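Side-chain contact in lysyl oxidase (Pichia pastoris, PDB 1W7C), which probably oxidises primary amines, lysine side chains among them, to aldehydes, using a topaquinone cofactor and a copper ion in each subunit: residues Y373-T378 with N428-S433. Sequence-based numbering, arbitrary orientation. Where two conformers were deposited one is given.
Sequences YDCPST and NVRFIS. Unlike the reference sequence in segment 373-378: S377 (reference Ala).
R430 starts extended (chi1 165°) and bends at chi3 (-71°), which carries its guanidinium from the strand to the carbonyl of D374 in loop 373-378. NH1 of R430 lies 3.0 Å from O of D374, a weak, bent hydrogen bond (N-H...O 121°) to an oxygen lying oblique to the guanidinium plane, while CA of C375 sits at the edge of that group. The neighbouring methylene packs on the same part of the loop: CD of R430 is 3.3 Å from the D374 O and 4.0 Å from SG of C375, the sulfur that forms the disulfide with C400 on strand 391-405. In the enzyme domain of this copper/topaquinone oxidase, strand 418-433 pairs antiparallel with 391-405, so the disulfide ties the loop to a neighbour of the strand that R430 leaves. N441 accepts from NE of R430, and D407 O of the second subunit takes a further bond from NH1. Shortened to an alanine, R430 would probably deprive the D374 carbonyl, N441 and D407 O of the second subunit of this donor and open a gap beside the disulfide. Two residues on, CD1 of I432 lies 3.5 Å from CG of D374, the two side chains slanting past each other. OD1 of that carboxylate makes a salt bridge to R412 of the second subunit, and OD2 is hydrogen-bonded to V370 N.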
ATOM      1  N   TYR A 373       4.026   4.301 -21.934  1.00 17.00           N
ATOM      2  CA  TYR A 373       4.400   3.159 -21.126  1.00 17.14           C
ATOM      3  C   TYR A 373       4.836   3.577 -19.727  1.00 16.37           C
ATOM      4  O   TYR A 373       4.346   3.080 -18.721  1.00 18.59           O
ATOM      5  CB  TYR A 373       5.508   2.372 -21.822  1.00 18.29           C
ATOM      6  CG  TYR A 373       4.998   1.615 -23.033  1.00 18.15           C
ATOM      7  CD1 TYR A 373       4.873   2.232 -24.265  1.00 19.28           C
ATOM      8  CD2 TYR A 373       4.577   0.291 -22.917  1.00 19.63           C
ATOM      9  CE1 TYR A 373       4.364   1.544 -25.345  1.00 22.81           C
ATOM     10  CE2 TYR A 373       4.076  -0.415 -24.013  1.00 18.86           C
ATOM     11  CZ  TYR A 373       3.966   0.231 -25.218  1.00 23.13           C
ATOM     12  OH  TYR A 373       3.517  -0.399 -26.352  1.00 55.42           O
ATOM     13  N   ASP A 374       5.777   4.503 -19.661  1.00 15.86           N
ATOM     14  CA  ASP A 374       6.226   5.006 -18.375  1.00 15.57           C
ATOM     15  C   ASP A 374       5.178   5.894 -17.698  1.00 14.98           C
ATOM     16  O   ASP A 374       5.133   5.937 -16.462  1.00 15.72           O
ATOM     17  CB  ASP A 374       7.543   5.770 -18.475  1.00 16.94           C
ATOM     18  CG  ASP A 374       8.755   4.880 -18.619  1.00 15.52           C
ATOM     19  OD1 ASP A 374       8.736   3.690 -18.224  1.00 16.04           O
ATOM     20  OD2 ASP A 374       9.793   5.353 -19.147  1.00 16.06           O
ATOM     21  N   CYS A 375       4.423   6.627 -18.497  1.00 17.44           N
ATOM     22  CA  CYS A 375       3.302   7.448 -18.060  1.00 17.26           C
ATOM     23  C   CYS A 375       2.154   7.183 -18.998  1.00 16.38           C
ATOM     24  O   CYS A 375       2.370   6.852 -20.198  1.00 18.29           O
ATOM     25  CB  CYS A 375       3.657   8.947 -18.111  1.00 19.90           C
ATOM     26  SG  CYS A 375       5.098   9.398 -17.102  1.00 19.56           S
ATOM     27  N   PRO A 376       0.918   7.358 -18.554  1.00 16.74           N
ATOM     28  CA  PRO A 376      -0.211   7.258 -19.494  1.00 18.69           C
ATOM     29  C   PRO A 376      -0.119   8.258 -20.635  1.00 15.86           C
ATOM     30  O   PRO A 376       0.541   9.302 -20.589  1.00 17.52           O
ATOM     31  CB  PRO A 376      -1.441   7.530 -18.606  1.00 19.73           C
ATOM     32  CG  PRO A 376      -0.966   7.272 -17.206  1.00 27.63           C
ATOM     33  CD  PRO A 376       0.458   7.659 -17.192  1.00 19.55           C
ATOM     34  N   SER A 377      -0.803   7.905 -21.708  1.00 17.83           N
ATOM     35  CA  SER A 377      -0.810   8.689 -22.937  1.00 17.55           C
ATOM     36  C   SER A 377      -1.400  10.114 -22.752  1.00 20.25           C
ATOM     37  O   SER A 377      -1.091  11.015 -23.524  1.00 22.02           O
ATOM     38  CB  SER A 377      -1.556   7.927 -24.040  0.60 18.86           C
ATOM     39  OG  SER A 377      -0.888   6.700 -24.339  0.60 22.78           O
ATOM     40  N   THR A 378      -2.160  10.318 -21.673  1.00 17.81           N
ATOM     41  CA  THR A 378      -2.747  11.627 -21.355  1.00 17.69           C
ATOM     42  C   THR A 378      -1.768  12.524 -20.586  1.00 16.95           C
ATOM     43  O   THR A 378      -2.114  13.655 -20.234  1.00 17.80           O
ATOM     44  CB  THR A 378      -3.958  11.456 -20.471  1.00 17.97           C
ATOM     45  OG1 THR A 378      -3.570  10.652 -19.344  1.00 18.59           O
ATOM     46  CG2 THR A 378      -5.089  10.721 -21.162  1.00 20.61           C
ATOM     47  N   ASN A 428      -0.885  13.270 -10.604  1.00 13.84           N
ATOM     48  CA  ASN A 428       0.277  12.413 -10.480  1.00 12.64           C
ATOM     49  C   ASN A 428       1.446  13.077 -11.170  1.00 12.98           C
ATOM     50  O   ASN A 428       1.316  13.496 -12.326  1.00 14.34           O
ATOM     51  CB  ASN A 428      -0.015  11.065 -11.145  1.00 13.01           C
ATOM     52  CG  ASN A 428      -1.075  10.281 -10.424  1.00 12.99           C
ATOM     53  OD1 ASN A 428      -0.742   9.540  -9.481  1.00 14.09           O
ATOM     54  ND2 ASN A 428      -2.362  10.532 -10.734  1.00 14.43           N
ATOM     55  N   VAL A 429       2.557  13.135 -10.426  1.00 12.04           N
ATOM     56  CA  VAL A 429       3.834  13.641 -10.941  1.00 13.03           C
ATOM     57  C   VAL A 429       4.838  12.491 -10.808  1.00 13.23           C
ATOM     58  O   VAL A 429       5.047  11.947  -9.703  1.00 13.80           O
ATOM     59  CB  VAL A 429       4.308  14.892 -10.201  1.00 14.53           C
ATOM     60  CG1 VAL A 429       5.571  15.437 -10.829  1.00 15.92           C
ATOM     61  CG2 VAL A 429       3.202  15.966 -10.097  1.00 22.63           C
ATOM     62  N   ARG A 430       5.393  12.074 -11.959  1.00 14.15           N
ATOM     63  CA  ARG A 430       6.373  10.989 -11.968  1.00 14.65           C
ATOM     64  C   ARG A 430       7.687  11.381 -12.642  1.00 13.47           C
ATOM     65  O   ARG A 430       7.686  12.132 -13.630  1.00 14.28           O
ATOM     66  CB  ARG A 430       5.811   9.785 -12.731  1.00 15.26           C
ATOM     67  CG  ARG A 430       6.815   8.736 -13.133  1.00 16.72           C
ATOM     68  CD  ARG A 430       6.184   7.504 -13.779  1.00 16.45           C
ATOM     69  NE  ARG A 430       5.466   6.713 -12.785  1.00 15.40           N
ATOM     70  CZ  ARG A 430       4.232   6.288 -12.876  1.00 13.38           C
ATOM     71  NH1 ARG A 430       3.510   6.528 -13.964  1.00 15.16           N
ATOM     72  NH2 ARG A 430       3.698   5.609 -11.886  1.00 16.55           N
ATOM     73  N   PHE A 431       8.784  10.848 -12.113  1.00 13.39           N
ATOM     74  CA  PHE A 431       9.977  10.711 -12.941  1.00 14.83           C
ATOM     75  C   PHE A 431      10.606   9.369 -12.632  1.00 13.68           C
ATOM     76  O   PHE A 431      10.311   8.759 -11.589  1.00 14.48           O
ATOM     77  CB  PHE A 431      10.953  11.893 -12.842  1.00 15.73           C
ATOM     78  CG  PHE A 431      11.879  11.859 -11.678  1.00 15.31           C
ATOM     79  CD1 PHE A 431      11.453  12.237 -10.428  1.00 16.10           C
ATOM     80  CD2 PHE A 431      13.196  11.454 -11.838  1.00 16.83           C
ATOM     81  CE1 PHE A 431      12.328  12.233  -9.362  1.00 17.87           C
ATOM     82  CE2 PHE A 431      14.077  11.470 -10.754  1.00 16.56           C
ATOM     83  CZ  PHE A 431      13.645  11.825  -9.536  1.00 15.51           C
ATOM     84  N   ILE A 432      11.441   8.907 -13.554  1.00 14.75           N
ATOM     85  CA  ILE A 432      12.111   7.630 -13.405  1.00 14.51           C
ATOM     86  C   ILE A 432      13.603   7.856 -13.606  1.00 14.45           C
ATOM     87  O   ILE A 432      14.028   8.452 -14.608  1.00 16.34           O
ATOM     88  CB  ILE A 432      11.567   6.628 -14.478  1.00 15.02           C
ATOM     89  CG1 ILE A 432      10.110   6.291 -14.150  1.00 14.63           C
ATOM     90  CG2 ILE A 432      12.458   5.386 -14.449  1.00 17.81           C
ATOM     91  CD1 ILE A 432       9.417   5.393 -15.185  1.00 15.68           C
ATOM     92  N   SER A 433      14.385   7.417 -12.640  1.00 14.31           N
ATOM     93  CA  SER A 433      15.832   7.473 -12.705  1.00 14.73           C
ATOM     94  C   SER A 433      16.419   6.077 -12.858  1.00 14.04           C
ATOM     95  O   SER A 433      16.364   5.256 -11.937  1.00 15.03           O
ATOM     96  CB  SER A 433      16.338   8.133 -11.407  1.00 14.88           C
ATOM     97  OG  SER A 433      17.723   8.405 -11.518  1.00 16.15           O
TER